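Local coordinates for protein transcriptional regulator (Streptococcus thermophilus LMD-9, PDB 5JUF) that probably activates competence genes as the ComR sensor of the ComRS cell-to-cell communication system, pairing a helix-turn-helix DNA-binding part with a tetratricopeptide-type peptide-sensing part, at residues Asp5-Arg10 against Asp68-Thr73; Arg15-Met20 against Leu59-Thr64; Thr33-Ile38 against Ile144-Phe149; Ile72-Glu77 against Ile114-Glu119. All coordinates share one frame; numbering follows the deposited sequence.

Contact 1: residues Asp5-Arg10 against Asp68-Thr73; sequences DSIGLR and DQDNIT
Asp68, which leaves helix 63-67 with a positive phi, lays its CB over one face of the Arg10 guanidinium, 3.9 Å from CZ. The other face of that group lies against the backbone O of Ser6. The Asp68 carboxylate stands almost upright to the guanidinium and takes no N-H from it. Two residues on, Asp70 takes the polar bonds on one oxygen. Its OD2 receives Arg10 NH2 at 2.7 Å, at the edge of the guanidinium and nearly in its plane, with an N-H...O angle of 162°. The same OD2 accepts from Ser6 OG at 2.9 Å on its syn lone pair, while Arg10 NH2 comes from the anti side, 32° out of the carboxylate plane. Arg10 gets there by a bend at chi3 (-74°), and its NH2 also reaches Leu66 O. Helix 3-17, the first of the helix-turn-helix region, is thus tied by charge to the linker that runs on to helix 76-86. Asn71 turns away and accepts Thr73 N and OG1 on OD1, an Asx turn. Ile72 then meets Ile7 at about a right angle, its CG2 pressed to 3.5 Å from Ile7 CD1; Leu67 touches both isoleucines, and Leu49 and Leu52 pack on Ile72.

Contact 2: residues Arg15-Met20 against Leu59-Thr64; sequences RERQQM and LGKSMT
Gln18 reaches from the end of helix 3-17 to the backbone of Leu59, and its side chain can be followed outward atom by atom. CB points toward the opposite segment, and CG stands anti to the carbonyl carbon (chi1 -63°). From CG the chain runs out extended, chi2 -173°, and carries the amide at a slant across the leucine side chain. Gln18 CD and OE1 lie 4.2 and 4.1 Å from Leu59 CD2, the amide touching the methyl in loose van der Waals contact. At the tip NE2 donates to Leu59 O at 2.8 Å, with an almost straight N-H...O angle of 172°; the oxygen lies in the amide plane of Gln18, while the donor is tilted slightly from the carbonyl plane. NE2 also bonds Glu14 OE1, so both neighbours help to fix how the amide is rotated. Leu59 returns the contact with its CD2 methyl, which sits 3.9 Å from Arg15 CA and 4.3 Å from Met20 SD; Leu25 of helix 22-26 joins this apolar patch. Arg15 sends its guanidinium away from the leucine, giving NH1 to Met20 O at 2.9 Å and NE to Glu41 in a salt bridge. Beside the amide, Arg17 NH2 and Lys61 NZ lie 4.1 Å apart; both make salt bridges to Glu14 OE1, whose charge probably draws them together. Two helix C-terminal ends meet here, each finishing in a Schellman motif, at Gln19 and at Gly60, both with positive phi. This joins the first helix to the end of helix 49-59 within the small all-helical fold of the helix-turn-helix region.

Contact 3: residues Thr33-Ile38 against Ile144-Phe149; sequences TVRQLI and IYEDLF
Arg35 and Asp147 carry the ionic part of the contact. The guanidinium takes the carboxylate side-on with two nitrogens, NH2 to OD1 at 2.9 Å and NE to OD2 at 3.2 Å; the first bond is the straighter, at 167°. The two flat groups are turned 71° against each other, and both nitrogens come from above the carboxylate plane. NH2 also gives a bond to Glu146 OE1 at 3.1 Å, on the anti lone pair of that oxygen, and OE1 and Asp147 OD1 both lie at the guanidinium edge. A water joins Arg35 NH1 to Glu146 OE1. A bend at chi3 (-67°) sets the guanidinium across both acids.

Among the hydrogen bonds outside the salt bridges, Thr33 OG1 donates to Asp147 OD2 at 2.7 Å from the carboxylate face opposite to Arg35 NE. The same OG1 accepts from Gln36 N, and Thr33 N gives to Gln36 OE1, a capping box that starts helix 34-41. Gln36 NE2 passes 3.7 Å from Asp147 CB, bonds Gln151, and reaches Ile144 O through a second water.

Packing adds less: Gln36 NE2 lies near Leu148 CG, and Arg51 lines both residues from helix 49-59. The helix segments approach to 10.2 Å at their axes.

The polar joint holds the helix-turn-helix region against the tetratricopeptide region in this apo structure, consistent with a restrained DNA-binding part. Asp147 is buried, and three hydrogen bonds from Thr33 and Arg35 satisfy its two oxygens; such a pairing would favour the charged form.

Contact 4: residues Ile72-Glu77 against Ile114-Glu119; sequences ITIPDE and ILPEEE
Ile74 points its CD1 end at the ring of Pro116, stopping 3.6 Å from the Pro116 ring carbon CD. Chi1 of -64° sets CG1 anti to the carbonyl carbon of Ile74 and sends that branch to the proline, leaving CG2 to meet Leu115. The second meeting is of another kind: the two side chains cross at about a right angle, with CG2 of Ile74 4.2 Å from CD2 of Leu115. Tyr79 and Tyr78 of helix 76-86 back the isoleucine and the leucine respectively. The two segments are the lead-ins to helix 76-86 and helix 117-130, so this apolar seam joins the starts of two helices in the ComR tetratricopeptide region, with Pro116 as the N-cap residue of the second. Ile114 has its CB directed toward the other segment, and its branches touch backbone atoms there. Its CG1 rests 3.4 Å from Thr73 O, and CD1 lies 3.9 Å from Ile72 CA. The Ile114 and Pro75 side chains cross at a slant, Ile114 CG2 lying 4.1 Å from Pro75 CD. The direct contact holds no hydrogen bond; instead a water donates to both Ile72 O and Ile114 O, 2.6 Å from each, and bridges the two backbones. Leu3 of helix 3-17 packs on Ile114 as well.

In the fold
Contacts 1 and 2 both use helix 3-17, with centres 14 Å apart; contact 2 falls within the span of chain that contact 1 closes. Contact 1 hands over to contact 4 through the shared Ile72 and Thr73, the centres 13 Å apart, as the linker passes from the helix-turn-helix region to the tetratricopeptide region. Contact 3 also bridges those regions, from helix 34-41 to helix 139-152, and alternates along the chain with contacts 1 and 2. It meets contact 4 where Glu117 touches Ile144 and Gln36, centres 18 Å apart. The probable DNA-binding part is thus joined to the rest through its linker and, among other contacts, through a separate polar joint.

Contact 1: residues Asp5-Arg10 against Asp68-Thr73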
# COMPACT_ATOMS: atom_id res chain seq x y z
N ASP A 5 -25.40 -9.30 2.28
CA ASP A 5 -26.35 -9.78 3.28
C ASP A 5 -26.58 -11.29 3.17
O ASP A 5 -26.71 -11.98 4.19
CB ASP A 5 -27.70 -9.07 3.13
CG ASP A 5 -27.62 -7.57 3.33
OD1 ASP A 5 -26.78 -7.11 4.12
OD2 ASP A 5 -28.42 -6.85 2.71
N SER A 6 -26.68 -11.81 1.95
CA SER A 6 -27.07 -13.21 1.76
C SER A 6 -25.97 -14.15 2.24
O SER A 6 -26.22 -15.10 2.99
CB SER A 6 -27.39 -13.45 0.28
OG SER A 6 -27.72 -14.80 0.04
N ILE A 7 -24.74 -13.88 1.81
CA ILE A 7 -23.59 -14.68 2.24
C ILE A 7 -23.35 -14.53 3.73
O ILE A 7 -23.09 -15.52 4.43
CB ILE A 7 -22.35 -14.25 1.42
CG1 ILE A 7 -22.53 -14.70 -0.03
CG2 ILE A 7 -21.07 -14.79 2.03
CD1 ILE A 7 -21.52 -14.03 -0.96
N GLY A 8 -23.41 -13.30 4.25
CA GLY A 8 -23.20 -13.10 5.67
C GLY A 8 -24.19 -13.87 6.52
O GLY A 8 -23.82 -14.50 7.52
N LEU A 9 -25.47 -13.84 6.14
CA LEU A 9 -26.49 -14.56 6.88
C LEU A 9 -26.23 -16.06 6.85
O LEU A 9 -26.42 -16.75 7.87
CB LEU A 9 -27.88 -14.25 6.32
CG LEU A 9 -29.00 -14.94 7.10
CD1 LEU A 9 -29.00 -14.49 8.56
CD2 LEU A 9 -30.36 -14.69 6.46
N ARG A 10 -25.82 -16.59 5.70
CA ARG A 10 -25.52 -18.02 5.57
C ARG A 10 -24.38 -18.43 6.50
O ARG A 10 -24.44 -19.47 7.16
CB ARG A 10 -25.16 -18.32 4.11
CG ARG A 10 -25.45 -19.70 3.62
CD ARG A 10 -25.33 -19.77 2.08
NE ARG A 10 -26.45 -19.12 1.40
CZ ARG A 10 -26.36 -18.10 0.55
NH1 ARG A 10 -27.47 -17.61 0.02
NH2 ARG A 10 -25.19 -17.56 0.23
N ASP A 68 -24.14 -20.94 -2.26
CA ASP A 68 -25.37 -21.37 -2.91
C ASP A 68 -25.35 -20.88 -4.35
O ASP A 68 -24.45 -21.23 -5.11
CB ASP A 68 -26.60 -20.86 -2.16
CG ASP A 68 -27.86 -21.67 -2.45
OD1 ASP A 68 -27.90 -22.39 -3.48
OD2 ASP A 68 -28.81 -21.58 -1.64
N GLN A 69 -26.32 -20.04 -4.72
CA GLN A 69 -26.38 -19.48 -6.06
C GLN A 69 -25.76 -18.09 -6.15
O GLN A 69 -25.83 -17.46 -7.21
CB GLN A 69 -27.83 -19.41 -6.55
CG GLN A 69 -28.48 -20.78 -6.72
CD GLN A 69 -27.72 -21.66 -7.70
OE1 GLN A 69 -26.92 -22.51 -7.30
NE2 GLN A 69 -27.97 -21.47 -8.99
N ASP A 70 -25.16 -17.60 -5.08
CA ASP A 70 -24.49 -16.31 -5.11
C ASP A 70 -23.17 -16.40 -5.87
O ASP A 70 -22.47 -17.42 -5.82
CB ASP A 70 -24.25 -15.79 -3.69
CG ASP A 70 -25.54 -15.50 -2.94
OD1 ASP A 70 -26.54 -15.12 -3.59
OD2 ASP A 70 -25.55 -15.66 -1.71
N ASN A 71 -22.84 -15.33 -6.57
CA ASN A 71 -21.66 -15.25 -7.42
C ASN A 71 -20.80 -14.09 -6.94
O ASN A 71 -21.20 -12.93 -7.07
CB ASN A 71 -22.07 -15.07 -8.88
CG ASN A 71 -20.92 -15.27 -9.85
OD1 ASN A 71 -19.75 -15.09 -9.49
ND2 ASN A 71 -21.24 -15.63 -11.09
N ILE A 72 -19.63 -14.39 -6.38
CA ILE A 72 -18.72 -13.36 -5.92
C ILE A 72 -17.60 -13.10 -6.94
O ILE A 72 -16.59 -12.50 -6.60
CB ILE A 72 -18.12 -13.68 -4.54
CG1 ILE A 72 -17.19 -14.89 -4.61
CG2 ILE A 72 -19.22 -13.89 -3.53
CD1 ILE A 72 -16.36 -15.08 -3.35
N THR A 73 -17.77 -13.55 -8.19
CA THR A 73 -16.74 -13.30 -9.20
C THR A 73 -16.52 -11.80 -9.37
O THR A 73 -17.48 -11.05 -9.61
CB THR A 73 -17.12 -13.93 -10.54
OG1 THR A 73 -17.11 -15.36 -10.41
CG2 THR A 73 -16.14 -13.51 -11.62

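Contact 2: residues Arg15-Met20 against Leu59-Thr64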
# COMPACT_ATOMS: atom_id res chain seq x y z
N ARG A 15 -22.43 -20.92 11.55
CA ARG A 15 -21.61 -20.78 12.75
C ARG A 15 -22.45 -20.98 14.01
O ARG A 15 -22.06 -21.72 14.93
CB ARG A 15 -20.93 -19.41 12.78
CG ARG A 15 -19.98 -19.29 13.97
CD ARG A 15 -19.30 -17.92 14.06
NE ARG A 15 -20.23 -16.80 14.06
CZ ARG A 15 -20.96 -16.43 15.10
NH1 ARG A 15 -20.91 -17.11 16.25
NH2 ARG A 15 -21.75 -15.37 15.00
N GLU A 16 -23.62 -20.34 14.07
CA GLU A 16 -24.47 -20.47 15.25
C GLU A 16 -25.05 -21.88 15.36
O GLU A 16 -25.16 -22.42 16.47
CB GLU A 16 -25.58 -19.42 15.21
CG GLU A 16 -25.06 -18.01 15.40
CD GLU A 16 -26.17 -16.98 15.34
OE1 GLU A 16 -27.24 -17.30 14.81
OE2 GLU A 16 -25.96 -15.85 15.82
N ARG A 17 -25.41 -22.50 14.23
CA ARG A 17 -25.88 -23.89 14.27
C ARG A 17 -24.84 -24.80 14.91
O ARG A 17 -25.19 -25.74 15.64
CB ARG A 17 -26.22 -24.38 12.85
CG ARG A 17 -27.06 -25.67 12.84
CD ARG A 17 -27.18 -26.30 11.44
NE ARG A 17 -25.88 -26.73 10.91
CZ ARG A 17 -25.30 -27.90 11.19
NH1 ARG A 17 -25.89 -28.77 11.99
NH2 ARG A 17 -24.12 -28.19 10.66
N GLN A 18 -23.55 -24.55 14.63
CA GLN A 18 -22.48 -25.34 15.23
C GLN A 18 -22.11 -24.87 16.63
O GLN A 18 -21.17 -25.42 17.22
CB GLN A 18 -21.23 -25.31 14.33
CG GLN A 18 -21.46 -25.95 12.96
CD GLN A 18 -20.20 -26.09 12.13
OE1 GLN A 18 -19.08 -26.10 12.65
NE2 GLN A 18 -20.36 -26.21 10.82
N GLN A 19 -22.83 -23.89 17.17
CA GLN A 19 -22.57 -23.35 18.52
C GLN A 19 -21.12 -22.90 18.65
O GLN A 19 -20.48 -23.06 19.69
CB GLN A 19 -22.94 -24.36 19.62
CG GLN A 19 -24.46 -24.68 19.73
CD GLN A 19 -25.34 -23.46 19.98
OE1 GLN A 19 -24.93 -22.48 20.61
NE2 GLN A 19 -26.59 -23.52 19.50
N MET A 20 -20.59 -22.33 17.58
CA MET A 20 -19.20 -21.89 17.53
C MET A 20 -19.14 -20.39 17.74
O MET A 20 -19.89 -19.63 17.12
CB MET A 20 -18.56 -22.26 16.19
CG MET A 20 -17.10 -21.91 16.09
SD MET A 20 -16.42 -22.18 14.45
CE MET A 20 -16.48 -23.97 14.29
N LEU A 59 -15.73 -24.01 9.18
CA LEU A 59 -17.08 -24.54 9.33
C LEU A 59 -17.24 -25.95 8.78
O LEU A 59 -18.31 -26.56 8.95
CB LEU A 59 -18.10 -23.62 8.66
CG LEU A 59 -18.23 -22.26 9.34
CD1 LEU A 59 -19.19 -21.37 8.58
CD2 LEU A 59 -18.70 -22.43 10.81
N GLY A 60 -16.20 -26.51 8.16
CA GLY A 60 -16.37 -27.79 7.50
C GLY A 60 -17.36 -27.75 6.36
O GLY A 60 -18.09 -28.72 6.13
N LYS A 61 -17.43 -26.64 5.64
CA LYS A 61 -18.32 -26.47 4.50
C LYS A 61 -17.48 -26.24 3.25
O LYS A 61 -16.31 -25.85 3.34
CB LYS A 61 -19.28 -25.29 4.74
CG LYS A 61 -20.39 -25.59 5.75
CD LYS A 61 -21.50 -26.40 5.08
CE LYS A 61 -22.61 -26.77 6.04
NZ LYS A 61 -22.11 -27.69 7.10
N SER A 62 -18.07 -26.49 2.09
CA SER A 62 -17.40 -26.05 0.87
C SER A 62 -17.76 -24.59 0.60
O SER A 62 -18.78 -24.08 1.08
CB SER A 62 -17.80 -26.91 -0.33
OG SER A 62 -19.17 -26.70 -0.64
N MET A 63 -16.90 -23.92 -0.17
CA MET A 63 -17.25 -22.57 -0.62
C MET A 63 -18.55 -22.59 -1.41
O MET A 63 -19.35 -21.65 -1.29
CB MET A 63 -16.10 -21.98 -1.45
CG MET A 63 -14.90 -21.57 -0.61
SD MET A 63 -13.71 -20.53 -1.48
CE MET A 63 -13.29 -21.59 -2.86
N THR A 64 -18.80 -23.66 -2.16
CA THR A 64 -20.03 -23.78 -2.92
C THR A 64 -21.25 -23.72 -2.01
O THR A 64 -22.22 -23.01 -2.29
CB THR A 64 -20.03 -25.08 -3.72
OG1 THR A 64 -18.87 -25.13 -4.57
CG2 THR A 64 -21.28 -25.20 -4.56

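Contact 3: residues Thr33-Ile38 against Ile144-Phe149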
# COMPACT_ATOMS: atom_id res chain seq x y z
N THR A 33 -10.20 -11.67 11.44
CA THR A 33 -10.38 -11.14 12.79
C THR A 33 -11.86 -11.16 13.16
O THR A 33 -12.74 -11.27 12.30
CB THR A 33 -9.85 -9.71 12.92
OG1 THR A 33 -10.75 -8.80 12.27
CG2 THR A 33 -8.45 -9.58 12.30
N VAL A 34 -12.13 -11.02 14.46
CA VAL A 34 -13.52 -11.02 14.92
C VAL A 34 -14.29 -9.86 14.32
O VAL A 34 -15.42 -10.03 13.84
CB VAL A 34 -13.58 -11.04 16.46
CG1 VAL A 34 -15.02 -10.79 16.96
CG2 VAL A 34 -13.08 -12.40 16.97
N ARG A 35 -13.71 -8.66 14.30
CA ARG A 35 -14.42 -7.53 13.69
C ARG A 35 -14.66 -7.75 12.19
O ARG A 35 -15.72 -7.41 11.67
CB ARG A 35 -13.68 -6.21 13.94
CG ARG A 35 -13.69 -5.77 15.42
CD ARG A 35 -13.06 -4.39 15.66
NE ARG A 35 -11.62 -4.38 15.40
CZ ARG A 35 -10.84 -3.31 15.56
NH1 ARG A 35 -11.36 -2.16 15.98
NH2 ARG A 35 -9.55 -3.38 15.30
N GLN A 36 -13.69 -8.35 11.50
CA GLN A 36 -13.90 -8.69 10.09
C GLN A 36 -15.05 -9.67 9.92
O GLN A 36 -15.87 -9.54 9.00
CB GLN A 36 -12.63 -9.27 9.47
CG GLN A 36 -11.52 -8.22 9.23
CD GLN A 36 -10.15 -8.83 8.96
OE1 GLN A 36 -9.98 -10.06 8.97
NE2 GLN A 36 -9.16 -7.97 8.72
N LEU A 37 -15.13 -10.67 10.81
CA LEU A 37 -16.22 -11.64 10.71
C LEU A 37 -17.56 -10.99 11.04
O LEU A 37 -18.55 -11.26 10.37
CB LEU A 37 -15.94 -12.85 11.61
CG LEU A 37 -17.07 -13.89 11.68
CD1 LEU A 37 -17.40 -14.50 10.31
CD2 LEU A 37 -16.72 -15.00 12.70
N ILE A 38 -17.60 -10.09 12.03
CA ILE A 38 -18.84 -9.38 12.36
C ILE A 38 -19.35 -8.61 11.15
O ILE A 38 -20.56 -8.62 10.83
CB ILE A 38 -18.63 -8.44 13.56
CG1 ILE A 38 -18.51 -9.24 14.85
CG2 ILE A 38 -19.77 -7.43 13.66
CD1 ILE A 38 -18.04 -8.40 16.04
N ILE A 144 -11.05 -0.50 9.86
CA ILE A 144 -10.76 -1.60 8.94
C ILE A 144 -9.26 -1.74 8.73
O ILE A 144 -8.72 -2.85 8.76
CB ILE A 144 -11.51 -1.38 7.62
CG1 ILE A 144 -13.03 -1.43 7.89
CG2 ILE A 144 -11.06 -2.41 6.57
CD1 ILE A 144 -13.89 -1.09 6.69
N TYR A 145 -8.58 -0.62 8.50
CA TYR A 145 -7.12 -0.63 8.41
C TYR A 145 -6.47 -1.30 9.62
O TYR A 145 -5.51 -2.07 9.46
CB TYR A 145 -6.61 0.80 8.25
CG TYR A 145 -5.17 0.95 8.64
CD1 TYR A 145 -4.15 0.52 7.80
CD2 TYR A 145 -4.82 1.53 9.86
CE1 TYR A 145 -2.83 0.66 8.15
CE2 TYR A 145 -3.50 1.66 10.23
CZ TYR A 145 -2.50 1.22 9.37
OH TYR A 145 -1.19 1.36 9.73
N GLU A 146 -6.94 -1.00 10.84
CA GLU A 146 -6.28 -1.53 12.04
C GLU A 146 -6.12 -3.05 11.97
O GLU A 146 -5.04 -3.59 12.22
CB GLU A 146 -7.06 -1.18 13.31
CG GLU A 146 -6.94 0.24 13.79
CD GLU A 146 -7.81 0.50 15.02
OE1 GLU A 146 -8.52 -0.42 15.50
OE2 GLU A 146 -7.77 1.64 15.50
N ASP A 147 -7.20 -3.74 11.63
CA ASP A 147 -7.14 -5.20 11.61
C ASP A 147 -6.34 -5.72 10.42
O ASP A 147 -5.63 -6.72 10.54
CB ASP A 147 -8.55 -5.77 11.60
CG ASP A 147 -9.13 -5.92 13.03
OD1 ASP A 147 -8.39 -5.68 14.01
OD2 ASP A 147 -10.30 -6.33 13.16
N LEU A 148 -6.45 -5.07 9.25
CA LEU A 148 -5.63 -5.51 8.13
C LEU A 148 -4.15 -5.34 8.44
O LEU A 148 -3.33 -6.20 8.09
CB LEU A 148 -6.04 -4.77 6.85
CG LEU A 148 -7.25 -5.43 6.16
CD1 LEU A 148 -7.85 -4.49 5.13
CD2 LEU A 148 -6.80 -6.72 5.49
N PHE A 149 -3.79 -4.25 9.13
CA PHE A 149 -2.38 -4.06 9.49
C PHE A 149 -1.92 -5.07 10.54
O PHE A 149 -0.76 -5.50 10.52
CB PHE A 149 -2.14 -2.63 9.96
CG PHE A 149 -0.69 -2.33 10.22
CD1 PHE A 149 0.25 -2.43 9.20
CD2 PHE A 149 -0.25 -1.97 11.48
CE1 PHE A 149 1.59 -2.17 9.43
CE2 PHE A 149 1.09 -1.70 11.72
CZ PHE A 149 2.01 -1.80 10.69
O HOH W 1 -9.74 -0.15 17.98
O HOH W 2 -10.07 -5.26 8.58

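Contact 4: residues Ile72-Glu77 against Ile114-Glu119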
# COMPACT_ATOMS: atom_id res chain seq x y z
N ILE A 72 -19.63 -14.39 -6.38
CA ILE A 72 -18.72 -13.36 -5.92
C ILE A 72 -17.60 -13.10 -6.94
O ILE A 72 -16.59 -12.50 -6.60
CB ILE A 72 -18.12 -13.68 -4.54
CG1 ILE A 72 -17.19 -14.89 -4.61
CG2 ILE A 72 -19.22 -13.89 -3.53
CD1 ILE A 72 -16.36 -15.08 -3.35
N THR A 73 -17.77 -13.55 -8.19
CA THR A 73 -16.74 -13.30 -9.20
C THR A 73 -16.52 -11.80 -9.37
O THR A 73 -17.48 -11.05 -9.61
CB THR A 73 -17.12 -13.93 -10.54
OG1 THR A 73 -17.11 -15.36 -10.41
CG2 THR A 73 -16.14 -13.51 -11.62
N ILE A 74 -15.28 -11.36 -9.21
CA ILE A 74 -14.92 -9.96 -9.43
C ILE A 74 -14.61 -9.79 -10.91
O ILE A 74 -13.71 -10.48 -11.42
CB ILE A 74 -13.74 -9.53 -8.55
CG1 ILE A 74 -14.10 -9.61 -7.06
CG2 ILE A 74 -13.35 -8.07 -8.88
CD1 ILE A 74 -12.91 -9.43 -6.14
N PRO A 75 -15.31 -8.93 -11.63
CA PRO A 75 -15.06 -8.78 -13.07
C PRO A 75 -13.63 -8.34 -13.33
O PRO A 75 -13.05 -7.55 -12.58
CB PRO A 75 -16.07 -7.71 -13.50
CG PRO A 75 -17.13 -7.73 -12.43
CD PRO A 75 -16.38 -8.03 -11.16
N ASP A 76 -13.05 -8.87 -14.41
CA ASP A 76 -11.68 -8.51 -14.73
C ASP A 76 -11.54 -7.02 -15.00
O ASP A 76 -10.47 -6.45 -14.76
CB ASP A 76 -11.20 -9.35 -15.92
CG ASP A 76 -11.04 -10.83 -15.54
OD1 ASP A 76 -10.37 -11.12 -14.53
OD2 ASP A 76 -11.61 -11.70 -16.23
N GLU A 77 -12.61 -6.37 -15.44
CA GLU A 77 -12.56 -4.93 -15.66
C GLU A 77 -12.22 -4.17 -14.38
O GLU A 77 -11.62 -3.09 -14.44
CB GLU A 77 -13.89 -4.44 -16.23
CG GLU A 77 -13.96 -2.93 -16.34
CD GLU A 77 -15.21 -2.47 -17.04
OE1 GLU A 77 -15.13 -1.49 -17.80
OE2 GLU A 77 -16.27 -3.10 -16.83
N ILE A 114 -19.71 -5.62 -5.35
CA ILE A 114 -19.05 -6.90 -5.62
C ILE A 114 -17.63 -6.96 -5.05
O ILE A 114 -16.97 -8.00 -5.18
CB ILE A 114 -19.05 -7.20 -7.14
CG1 ILE A 114 -18.69 -8.65 -7.47
CG2 ILE A 114 -18.10 -6.27 -7.90
CD1 ILE A 114 -19.58 -9.67 -6.84
N LEU A 115 -17.14 -5.86 -4.37
CA LEU A 115 -15.76 -5.90 -3.88
C LEU A 115 -15.69 -6.32 -2.42
O LEU A 115 -16.49 -5.85 -1.60
CB LEU A 115 -15.10 -4.53 -4.03
CG LEU A 115 -14.86 -4.07 -5.46
CD1 LEU A 115 -14.34 -2.63 -5.47
CD2 LEU A 115 -13.87 -5.01 -6.12
N PRO A 116 -14.71 -7.15 -2.07
CA PRO A 116 -14.47 -7.47 -0.66
C PRO A 116 -13.84 -6.30 0.07
O PRO A 116 -13.31 -5.36 -0.53
CB PRO A 116 -13.51 -8.67 -0.72
CG PRO A 116 -12.75 -8.47 -2.03
CD PRO A 116 -13.79 -7.88 -2.98
N GLU A 117 -13.90 -6.40 1.40
CA GLU A 117 -13.42 -5.32 2.27
C GLU A 117 -11.97 -4.93 1.96
O GLU A 117 -11.63 -3.74 1.99
CB GLU A 117 -13.55 -5.78 3.72
CG GLU A 117 -13.04 -4.82 4.76
CD GLU A 117 -13.28 -5.36 6.16
OE1 GLU A 117 -14.46 -5.57 6.53
OE2 GLU A 117 -12.28 -5.60 6.88
N GLU A 118 -11.11 -5.90 1.68
CA GLU A 118 -9.70 -5.59 1.42
C GLU A 118 -9.53 -4.68 0.21
O GLU A 118 -8.68 -3.78 0.20
CB GLU A 118 -8.90 -6.88 1.21
CG GLU A 118 -9.02 -7.89 2.36
CD GLU A 118 -10.06 -8.97 2.10
OE1 GLU A 118 -11.25 -8.64 1.91
OE2 GLU A 118 -9.68 -10.17 2.11
N GLU A 119 -10.31 -4.93 -0.85
CA GLU A 119 -10.17 -4.11 -2.05
C GLU A 119 -10.70 -2.70 -1.82
O GLU A 119 -10.08 -1.72 -2.25
CB GLU A 119 -10.91 -4.75 -3.23
CG GLU A 119 -10.26 -6.03 -3.72
CD GLU A 119 -8.88 -5.79 -4.33
OE1 GLU A 119 -8.66 -4.69 -4.87
OE2 GLU A 119 -8.02 -6.70 -4.25
O HOH W 3 -16.59 -10.54 -4.83